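Local coordinates for protein aldose 1-epimerase (Caenorhabditis elegans, PDB 1LUR) that probably interconverts the alpha and beta anomers of aldose sugars such as galactose, at residues Leu27-Ala35 with Phe59-Thr69; Lys68-Arg76 with Ala128-Ala139. One frame throughout, in Å; residues are numbered along the deposited sequence.

Contact 1. Residues Leu27-Ala35 with Phe59-Thr69; sequences LLPFGATLA and FEKDAASIGKT
Three hydrogen bonds tie Gly31-Leu34 to Gly67-Thr69. Thr69 N gives a bond to Gly31 O (2.9 Å), Thr69 OG1 reaches Ala32 O from a direction tilted off the carbonyl plane, and Leu34 N donates to Gly67 O (2.8 Å). Gly67 lies so close to Leu34 O that a side chain there would clash. One link runs through water: Thr33 OG1, held by Phe30 O of its own segment, accepts from a water that in turn accepts from Lys68 NZ, an ammonium also bonded to Gly108 O. Around the rings, CG of Phe30 anti to the backbone N (chi1 -180°) carries its ring across to Glu60, whose CG sits over one face, 3.9 Å from the centroid, in a CH-pi contact. Lys68 NZ comes obliquely to within 3.3 Å of Phe30 CE2. A leucine here, with no flat face, would probably leave Glu60 CG without its CH-pi partner and Lys68 NZ without the ring carbon beside it. Leu28 CD2, Thr33 CG2 and Ala35 CA approach the Phe59 ring obliquely. The contact fastens the turn between strands 24-28 and 33-40 to helix 56-61 and to the chain running into strand 69-70, whose neighbour is strand 170-175.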
loop_
_atom_site.group_PDB
_atom_site.type_symbol
_atom_site.label_atom_id
_atom_site.label_comp_id
_atom_site.label_asym_id
_atom_site.label_seq_id
_atom_site.Cartn_x
_atom_site.Cartn_y
_atom_site.Cartn_z
ATOM N N LEU A 27 -1.816 13.334 -6.878
ATOM C CA LEU A 27 -1.757 12.037 -7.538
ATOM C C LEU A 27 -1.047 12.109 -8.888
ATOM O O LEU A 27 -0.883 13.186 -9.463
ATOM C CB LEU A 27 -3.168 11.489 -7.740
ATOM C CG LEU A 27 -4.050 11.349 -6.496
ATOM C CD1 LEU A 27 -3.278 10.609 -5.412
ATOM C CD2 LEU A 27 -4.479 12.727 -5.995
ATOM N N LEU A 28 -0.641 10.946 -9.387
ATOM C CA LEU A 28 0.052 10.844 -10.665
ATOM C C LEU A 28 -0.552 9.677 -11.442
ATOM O O LEU A 28 -0.627 8.557 -10.935
ATOM C CB LEU A 28 1.546 10.604 -10.427
ATOM C CG LEU A 28 2.502 10.644 -11.622
ATOM C CD1 LEU A 28 2.513 12.045 -12.236
ATOM C CD2 LEU A 28 3.902 10.266 -11.152
ATOM N N PRO A 29 -1.001 9.930 -12.680
ATOM C CA PRO A 29 -1.601 8.894 -13.526
ATOM C C PRO A 29 -0.716 7.658 -13.627
ATOM O O PRO A 29 -1.210 6.528 -13.676
ATOM C CB PRO A 29 -1.761 9.597 -14.869
ATOM C CG PRO A 29 -2.008 11.017 -14.469
ATOM C CD PRO A 29 -0.983 11.228 -13.381
ATOM N N PHE A 30 0.596 7.876 -13.658
ATOM C CA PHE A 30 1.532 6.766 -13.752
ATOM C C PHE A 30 1.495 5.955 -12.469
ATOM O O PHE A 30 1.838 6.449 -11.392
ATOM C CB PHE A 30 2.952 7.271 -13.996
ATOM C CG PHE A 30 3.964 6.174 -14.113
ATOM C CD1 PHE A 30 3.951 5.313 -15.207
ATOM C CD2 PHE A 30 4.913 5.980 -13.119
ATOM C CE1 PHE A 30 4.872 4.272 -15.306
ATOM C CE2 PHE A 30 5.838 4.942 -13.206
ATOM C CZ PHE A 30 5.817 4.086 -14.303
ATOM N N GLY A 31 1.070 4.703 -12.595
ATOM C CA GLY A 31 0.988 3.829 -11.443
ATOM C C GLY A 31 -0.095 4.253 -10.465
ATOM O O GLY A 31 -0.118 3.766 -9.335
ATOM N N ALA A 32 -0.993 5.141 -10.897
ATOM C CA ALA A 32 -2.082 5.629 -10.039
ATOM C C ALA A 32 -1.473 5.860 -8.661
ATOM O O ALA A 32 -1.977 5.377 -7.644
ATOM C CB ALA A 32 -3.197 4.591 -9.964
ATOM N N THR A 33 -0.382 6.617 -8.663
ATOM C CA THR A 33 0.391 6.964 -7.478
ATOM C C THR A 33 0.001 8.147 -6.596
ATOM O O THR A 33 -0.417 9.196 -7.082
ATOM C CB THR A 33 1.865 7.203 -7.883
ATOM O OG1 THR A 33 2.355 6.066 -8.602
ATOM C CG2 THR A 33 2.733 7.447 -6.653
ATOM N N LEU A 34 0.174 7.963 -5.290
ATOM C CA LEU A 34 -0.124 8.999 -4.310
ATOM C C LEU A 34 1.240 9.672 -4.192
ATOM O O LEU A 34 2.124 9.179 -3.490
ATOM C CB LEU A 34 -0.525 8.394 -2.963
ATOM C CG LEU A 34 -0.687 9.395 -1.810
ATOM C CD1 LEU A 34 -1.666 10.499 -2.209
ATOM C CD2 LEU A 34 -1.174 8.664 -0.558
ATOM N N ALA A 35 1.409 10.782 -4.906
ATOM C CA ALA A 35 2.665 11.532 -4.906
ATOM C C ALA A 35 2.955 12.330 -3.636
ATOM O O ALA A 35 4.063 12.274 -3.101
ATOM C CB ALA A 35 2.703 12.461 -6.111
ATOM N N PHE A 59 9.634 9.513 -10.632
ATOM C CA PHE A 59 8.629 8.546 -10.204
ATOM C C PHE A 59 8.610 7.385 -11.188
ATOM O O PHE A 59 8.523 6.222 -10.790
ATOM C CB PHE A 59 7.247 9.200 -10.155
ATOM C CG PHE A 59 6.870 9.730 -8.802
ATOM C CD1 PHE A 59 6.511 8.861 -7.777
ATOM C CD2 PHE A 59 6.867 11.099 -8.550
ATOM C CE1 PHE A 59 6.154 9.343 -6.525
ATOM C CE2 PHE A 59 6.511 11.594 -7.298
ATOM C CZ PHE A 59 6.153 10.713 -6.284
ATOM N N GLU A 60 8.696 7.713 -12.475
ATOM C CA GLU A 60 8.689 6.706 -13.529
ATOM C C GLU A 60 9.940 5.838 -13.486
ATOM O O GLU A 60 9.990 4.770 -14.095
ATOM C CB GLU A 60 8.576 7.376 -14.902
ATOM C CG GLU A 60 7.263 8.106 -15.136
ATOM C CD GLU A 60 7.218 8.821 -16.477
ATOM O OE1 GLU A 60 8.069 9.704 -16.709
ATOM O OE2 GLU A 60 6.333 8.503 -17.300
ATOM N N LYS A 61 10.955 6.296 -12.762
ATOM C CA LYS A 61 12.193 5.541 -12.658
ATOM C C LYS A 61 12.328 4.844 -11.308
ATOM O O LYS A 61 13.211 4.012 -11.126
ATOM C CB LYS A 61 13.393 6.467 -12.896
ATOM C CG LYS A 61 13.486 7.007 -14.320
ATOM C CD LYS A 61 14.607 8.035 -14.469
ATOM C CE LYS A 61 14.829 8.401 -15.934
ATOM N NZ LYS A 61 15.795 9.528 -16.108
ATOM N N ASP A 62 11.446 5.175 -10.368
ATOM C CA ASP A 62 11.486 4.568 -9.039
ATOM C C ASP A 62 11.289 3.057 -9.101
ATOM O O ASP A 62 10.566 2.555 -9.960
ATOM C CB ASP A 62 10.413 5.188 -8.138
ATOM C CG ASP A 62 10.284 4.471 -6.806
ATOM O OD1 ASP A 62 11.324 4.150 -6.192
ATOM O OD2 ASP A 62 9.139 4.238 -6.363
ATOM N N ALA A 63 11.927 2.339 -8.179
ATOM C CA ALA A 63 11.820 0.882 -8.132
ATOM C C ALA A 63 11.348 0.401 -6.766
ATOM O O ALA A 63 11.154 -0.799 -6.550
ATOM C CB ALA A 63 13.163 0.252 -8.467
ATOM N N ALA A 64 11.160 1.341 -5.844
ATOM C CA ALA A 64 10.712 1.008 -4.500
ATOM C C ALA A 64 9.191 1.093 -4.344
ATOM O O ALA A 64 8.676 1.019 -3.226
ATOM C CB ALA A 64 11.395 1.923 -3.485
ATOM N N SER A 65 8.483 1.247 -5.463
ATOM C CA SER A 65 7.018 1.339 -5.464
ATOM C C SER A 65 6.473 2.421 -4.530
ATOM O O SER A 65 5.417 2.250 -3.915
ATOM C CB SER A 65 6.403 -0.007 -5.070
ATOM O OG SER A 65 6.742 -1.021 -5.998
ATOM N N ILE A 66 7.187 3.536 -4.438
ATOM C CA ILE A 66 6.776 4.640 -3.578
ATOM C C ILE A 66 5.415 5.247 -3.949
ATOM O O ILE A 66 5.265 5.867 -5.000
ATOM C CB ILE A 66 7.858 5.756 -3.572
ATOM C CG1 ILE A 66 9.182 5.183 -3.052
ATOM C CG2 ILE A 66 7.420 6.916 -2.678
ATOM C CD1 ILE A 66 10.313 6.190 -3.002
ATOM N N GLY A 67 4.428 5.035 -3.079
ATOM C CA GLY A 67 3.085 5.558 -3.294
ATOM C C GLY A 67 2.240 4.976 -4.414
ATOM O O GLY A 67 1.108 5.410 -4.637
ATOM N N LYS A 68 2.762 3.979 -5.111
ATOM C CA LYS A 68 2.025 3.366 -6.207
ATOM C C LYS A 68 0.837 2.493 -5.819
ATOM O O LYS A 68 0.693 2.057 -4.670
ATOM C CB LYS A 68 2.958 2.472 -7.034
ATOM C CG LYS A 68 4.173 3.127 -7.646
ATOM C CD LYS A 68 5.005 2.056 -8.354
ATOM C CE LYS A 68 6.223 2.636 -9.068
ATOM N NZ LYS A 68 5.859 3.436 -10.269
ATOM N N THR A 69 -0.025 2.261 -6.805
ATOM C CA THR A 69 -1.194 1.413 -6.623
ATOM C C THR A 69 -0.546 0.140 -7.181
ATOM O O THR A 69 -0.154 0.114 -8.351
ATOM C CB THR A 69 -2.362 1.759 -7.552
ATOM O OG1 THR A 69 -3.062 2.900 -7.051
ATOM C CG2 THR A 69 -3.324 0.570 -7.637
HETATM O O HOH W 1 4.965 5.771 -9.384
#

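Contact 2. Residues Lys68-Arg76 with Ala128-Ala139; sequences KTVGRVANR and ANEQDDGLPGDA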
loop_
_atom_site.group_PDB
_atom_site.type_symbol
_atom_site.label_atom_id
_atom_site.label_comp_id
_atom_site.label_asym_id
_atom_site.label_seq_id
_atom_site.Cartn_x
_atom_site.Cartn_y
_atom_site.Cartn_z
ATOM N N LYS A 68 2.762 3.979 -5.111
ATOM C CA LYS A 68 2.025 3.366 -6.207
ATOM C C LYS A 68 0.837 2.493 -5.819
ATOM O O LYS A 68 0.693 2.057 -4.670
ATOM C CB LYS A 68 2.958 2.472 -7.034
ATOM C CG LYS A 68 4.173 3.127 -7.646
ATOM C CD LYS A 68 5.005 2.056 -8.354
ATOM C CE LYS A 68 6.223 2.636 -9.068
ATOM N NZ LYS A 68 5.859 3.436 -10.269
ATOM N N THR A 69 -0.025 2.261 -6.805
ATOM C CA THR A 69 -1.194 1.413 -6.623
ATOM C C THR A 69 -0.546 0.140 -7.181
ATOM O O THR A 69 -0.154 0.114 -8.351
ATOM C CB THR A 69 -2.362 1.759 -7.552
ATOM O OG1 THR A 69 -3.062 2.900 -7.051
ATOM C CG2 THR A 69 -3.324 0.570 -7.637
ATOM N N VAL A 70 -0.422 -0.894 -6.354
ATOM C CA VAL A 70 0.191 -2.146 -6.776
ATOM C C VAL A 70 -0.786 -3.246 -7.173
ATOM O O VAL A 70 -1.819 -3.433 -6.535
ATOM C CB VAL A 70 1.118 -2.695 -5.661
ATOM C CG1 VAL A 70 1.680 -4.043 -6.069
ATOM C CG2 VAL A 70 2.241 -1.703 -5.386
ATOM N N GLY A 71 -0.429 -3.967 -8.235
ATOM C CA GLY A 71 -1.242 -5.061 -8.750
ATOM C C GLY A 71 -0.514 -5.705 -9.926
ATOM O O GLY A 71 0.561 -5.221 -10.294
ATOM N N ARG A 72 -1.085 -6.739 -10.553
ATOM C CA ARG A 72 -2.385 -7.291 -10.178
ATOM C C ARG A 72 -2.412 -8.085 -8.889
ATOM O O ARG A 72 -3.484 -8.390 -8.369
ATOM C CB ARG A 72 -2.956 -8.140 -11.315
ATOM C CG ARG A 72 -3.519 -7.296 -12.460
ATOM C CD ARG A 72 -4.389 -8.112 -13.385
ATOM N NE ARG A 72 -3.609 -8.902 -14.332
ATOM C CZ ARG A 72 -4.089 -9.940 -15.001
ATOM N NH1 ARG A 72 -5.350 -10.326 -14.820
ATOM N NH2 ARG A 72 -3.314 -10.587 -15.861
ATOM N N VAL A 73 -1.240 -8.447 -8.386
ATOM C CA VAL A 73 -1.168 -9.199 -7.147
ATOM C C VAL A 73 -0.059 -8.569 -6.326
ATOM O O VAL A 73 1.123 -8.650 -6.676
ATOM C CB VAL A 73 -0.865 -10.686 -7.373
ATOM C CG1 VAL A 73 -0.644 -11.377 -6.030
ATOM C CG2 VAL A 73 -2.026 -11.336 -8.117
ATOM N N ALA A 74 -0.453 -7.909 -5.244
ATOM C CA ALA A 74 0.499 -7.255 -4.371
ATOM C C ALA A 74 1.417 -8.253 -3.691
ATOM O O ALA A 74 1.021 -9.373 -3.348
ATOM C CB ALA A 74 -0.232 -6.425 -3.324
ATOM N N ASN A 75 2.652 -7.821 -3.495
ATOM C CA ASN A 75 3.677 -8.626 -2.859
ATOM C C ASN A 75 4.125 -9.801 -3.714
ATOM O O ASN A 75 4.075 -9.746 -4.943
ATOM C CB ASN A 75 3.222 -9.101 -1.472
ATOM C CG ASN A 75 4.386 -9.266 -0.506
ATOM O OD1 ASN A 75 5.020 -10.319 -0.447
ATOM N ND2 ASN A 75 4.684 -8.206 0.248
ATOM N N ARG A 76 4.515 -10.884 -3.060
ATOM C CA ARG A 76 4.998 -12.054 -3.767
ATOM C C ARG A 76 4.171 -13.270 -4.111
ATOM O O ARG A 76 3.264 -13.665 -3.385
ATOM C CB ARG A 76 6.236 -12.560 -3.025
ATOM C CG ARG A 76 7.244 -11.465 -2.698
ATOM C CD ARG A 76 8.349 -11.973 -1.782
ATOM N NE ARG A 76 9.363 -10.949 -1.557
ATOM C CZ ARG A 76 9.164 -9.836 -0.857
ATOM N NH1 ARG A 76 7.983 -9.595 -0.305
ATOM N NH2 ARG A 76 10.144 -8.955 -0.716
ATOM N N ALA A 128 -5.607 -4.837 -17.777
ATOM C CA ALA A 128 -4.460 -5.730 -17.749
ATOM C C ALA A 128 -4.907 -7.168 -18.000
ATOM O O ALA A 128 -5.933 -7.604 -17.483
ATOM C CB ALA A 128 -3.755 -5.628 -16.394
ATOM N N ASN A 129 -4.139 -7.889 -18.812
ATOM C CA ASN A 129 -4.438 -9.276 -19.136
ATOM C C ASN A 129 -3.149 -10.086 -19.079
ATOM O O ASN A 129 -2.068 -9.530 -18.883
ATOM C CB ASN A 129 -5.071 -9.404 -20.530
ATOM C CG ASN A 129 -4.196 -8.838 -21.629
ATOM O OD1 ASN A 129 -2.972 -8.794 -21.509
ATOM N ND2 ASN A 129 -4.827 -8.410 -22.725
ATOM N N GLU A 130 -3.259 -11.398 -19.269
ATOM C CA GLU A 130 -2.080 -12.253 -19.225
ATOM C C GLU A 130 -0.927 -11.760 -20.112
ATOM O O GLU A 130 0.233 -11.862 -19.718
ATOM C CB GLU A 130 -2.458 -13.699 -19.585
ATOM C CG GLU A 130 -1.334 -14.720 -19.351
ATOM C CD GLU A 130 -1.750 -16.151 -19.681
ATOM O OE1 GLU A 130 -2.896 -16.339 -20.137
ATOM O OE2 GLU A 130 -0.930 -17.087 -19.484
ATOM N N GLN A 131 -1.228 -11.217 -21.294
ATOM C CA GLN A 131 -0.152 -10.738 -22.167
ATOM C C GLN A 131 0.625 -9.582 -21.561
ATOM O O GLN A 131 1.811 -9.417 -21.840
ATOM C CB GLN A 131 -0.677 -10.291 -23.536
ATOM C CG GLN A 131 -0.917 -11.409 -24.527
ATOM C CD GLN A 131 -2.364 -11.842 -24.563
ATOM O OE1 GLN A 131 -3.265 -11.018 -24.760
ATOM N NE2 GLN A 131 -2.602 -13.139 -24.383
ATOM N N ASP A 132 -0.044 -8.778 -20.742
ATOM C CA ASP A 132 0.607 -7.639 -20.107
ATOM C C ASP A 132 1.527 -8.016 -18.957
ATOM O O ASP A 132 2.624 -7.467 -18.831
ATOM C CB ASP A 132 -0.421 -6.649 -19.541
ATOM C CG ASP A 132 -1.282 -6.020 -20.603
ATOM O OD1 ASP A 132 -0.723 -5.434 -21.553
ATOM O OD2 ASP A 132 -2.520 -6.097 -20.474
ATOM N N ASP A 133 1.089 -8.957 -18.122
ATOM C CA ASP A 133 1.895 -9.361 -16.975
ATOM C C ASP A 133 2.070 -10.845 -16.678
ATOM O O ASP A 133 2.630 -11.199 -15.641
ATOM C CB ASP A 133 1.311 -8.695 -15.740
ATOM C CG ASP A 133 -0.182 -8.964 -15.598
ATOM O OD1 ASP A 133 -0.625 -10.059 -16.013
ATOM O OD2 ASP A 133 -0.910 -8.099 -15.070
ATOM N N GLY A 134 1.570 -11.711 -17.552
ATOM C CA GLY A 134 1.713 -13.136 -17.315
ATOM C C GLY A 134 0.781 -13.747 -16.282
ATOM O O GLY A 134 0.801 -14.964 -16.080
ATOM N N LEU A 135 -0.021 -12.931 -15.605
ATOM C CA LEU A 135 -0.940 -13.470 -14.607
ATOM C C LEU A 135 -2.218 -13.919 -15.339
ATOM O O LEU A 135 -2.532 -13.422 -16.422
ATOM C CB LEU A 135 -1.219 -12.421 -13.517
ATOM C CG LEU A 135 -0.045 -12.197 -12.537
ATOM C CD1 LEU A 135 -0.262 -10.929 -11.717
ATOM C CD2 LEU A 135 0.101 -13.412 -11.606
ATOM N N PRO A 136 -2.967 -14.870 -14.762
ATOM C CA PRO A 136 -4.186 -15.344 -15.431
ATOM C C PRO A 136 -5.277 -14.320 -15.695
ATOM O O PRO A 136 -5.408 -13.334 -14.972
ATOM C CB PRO A 136 -4.665 -16.472 -14.520
ATOM C CG PRO A 136 -4.209 -16.017 -13.156
ATOM C CD PRO A 136 -2.810 -15.495 -13.436
ATOM N N GLY A 137 -6.039 -14.564 -16.761
ATOM C CA GLY A 137 -7.134 -13.690 -17.145
ATOM C C GLY A 137 -6.857 -12.221 -17.379
ATOM O O GLY A 137 -5.751 -11.822 -17.728
ATOM N N ASP A 138 -7.892 -11.408 -17.192
ATOM C CA ASP A 138 -7.771 -9.971 -17.386
ATOM C C ASP A 138 -8.568 -9.220 -16.329
ATOM O O ASP A 138 -9.174 -9.825 -15.444
ATOM C CB ASP A 138 -8.286 -9.591 -18.775
ATOM C CG ASP A 138 -9.705 -10.074 -19.016
ATOM O OD1 ASP A 138 -10.551 -9.896 -18.115
ATOM O OD2 ASP A 138 -9.980 -10.624 -20.102
ATOM N N ALA A 139 -8.567 -7.896 -16.432
ATOM C CA ALA A 139 -9.297 -7.080 -15.482
ATOM C C ALA A 139 -9.255 -5.615 -15.854
ATOM O O ALA A 139 -8.280 -5.130 -16.431
ATOM C CB ALA A 139 -8.723 -7.265 -14.080
HETATM O O HOH W 2 0.455 -7.574 -12.792
#
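Arg72, joined to Gly71 by a cis peptide bond, reaches Asp133 in the loop that connects strands 121-129 and 138-147. Its backbone N donates to a water that in turn donates to Asp133 OD2, a second link beside the direct salt bridge. Farther out the chain bends at chi3 (-80°), which turns the guanidinium side-on to the Asp133 carboxylate: NE of Arg72 meets OD2 of Asp133 at 2.9 Å and NH2 of Arg72 meets OD1 of Asp133 at 2.7 Å. Both bonds are nearly straight and use the syn lone pairs, and the two planes lie 17° apart, so the bidentate pairing fixes the rotation of both groups. Asp133 OD1 also accepts from Leu135 N, an Asx turn that positions the carboxylate for the arginine. The remaining N-H groups lean on backbone carbonyls through weak bonds, NH1 to Pro136 O and Gly137 O, NH2 to Leu135 O and Gly137 O. Leu135 CB lies over one guanidinium face and Ala128 O over the opposite one, 3.8 Å above the plane, a sandwich that encloses the cation. Val73 follows with a looser apolar touch, its CG2 4.0 Å from Leu135 CD1. Within the loop, Asn129 and Asp132 form a capping box at the start of helix 130-133, and Gly134 leaves that helix with positive phi. The whole is a buried arginine plugged into a beta-hairpin connection, its charge met by one carboxylate and the successive carbonyls of Leu135-Gly137, within the beta-sandwich fold of the galactose mutarotase family.

Contacts 1 and 2 come in series along the chain, their centres about 16 Å apart, and overlap in sequence at Lys68 and Thr69, where the second segment of contact 1 runs into the first of contact 2. Strand 69-70, at the outer end of the seven-stranded antiparallel sheet, is the element they have in common. Contact 1 anchors the chain entering this strand to the four-stranded sheet through the turn between strands 24-28 and 33-40; contact 2, made just beyond it by Arg72 and Val73, anchors the chain to the nine-stranded sheet through the connection between strands 121-129 and 138-147. One short passage of chain thereby links all three sheets of this largely beta protein.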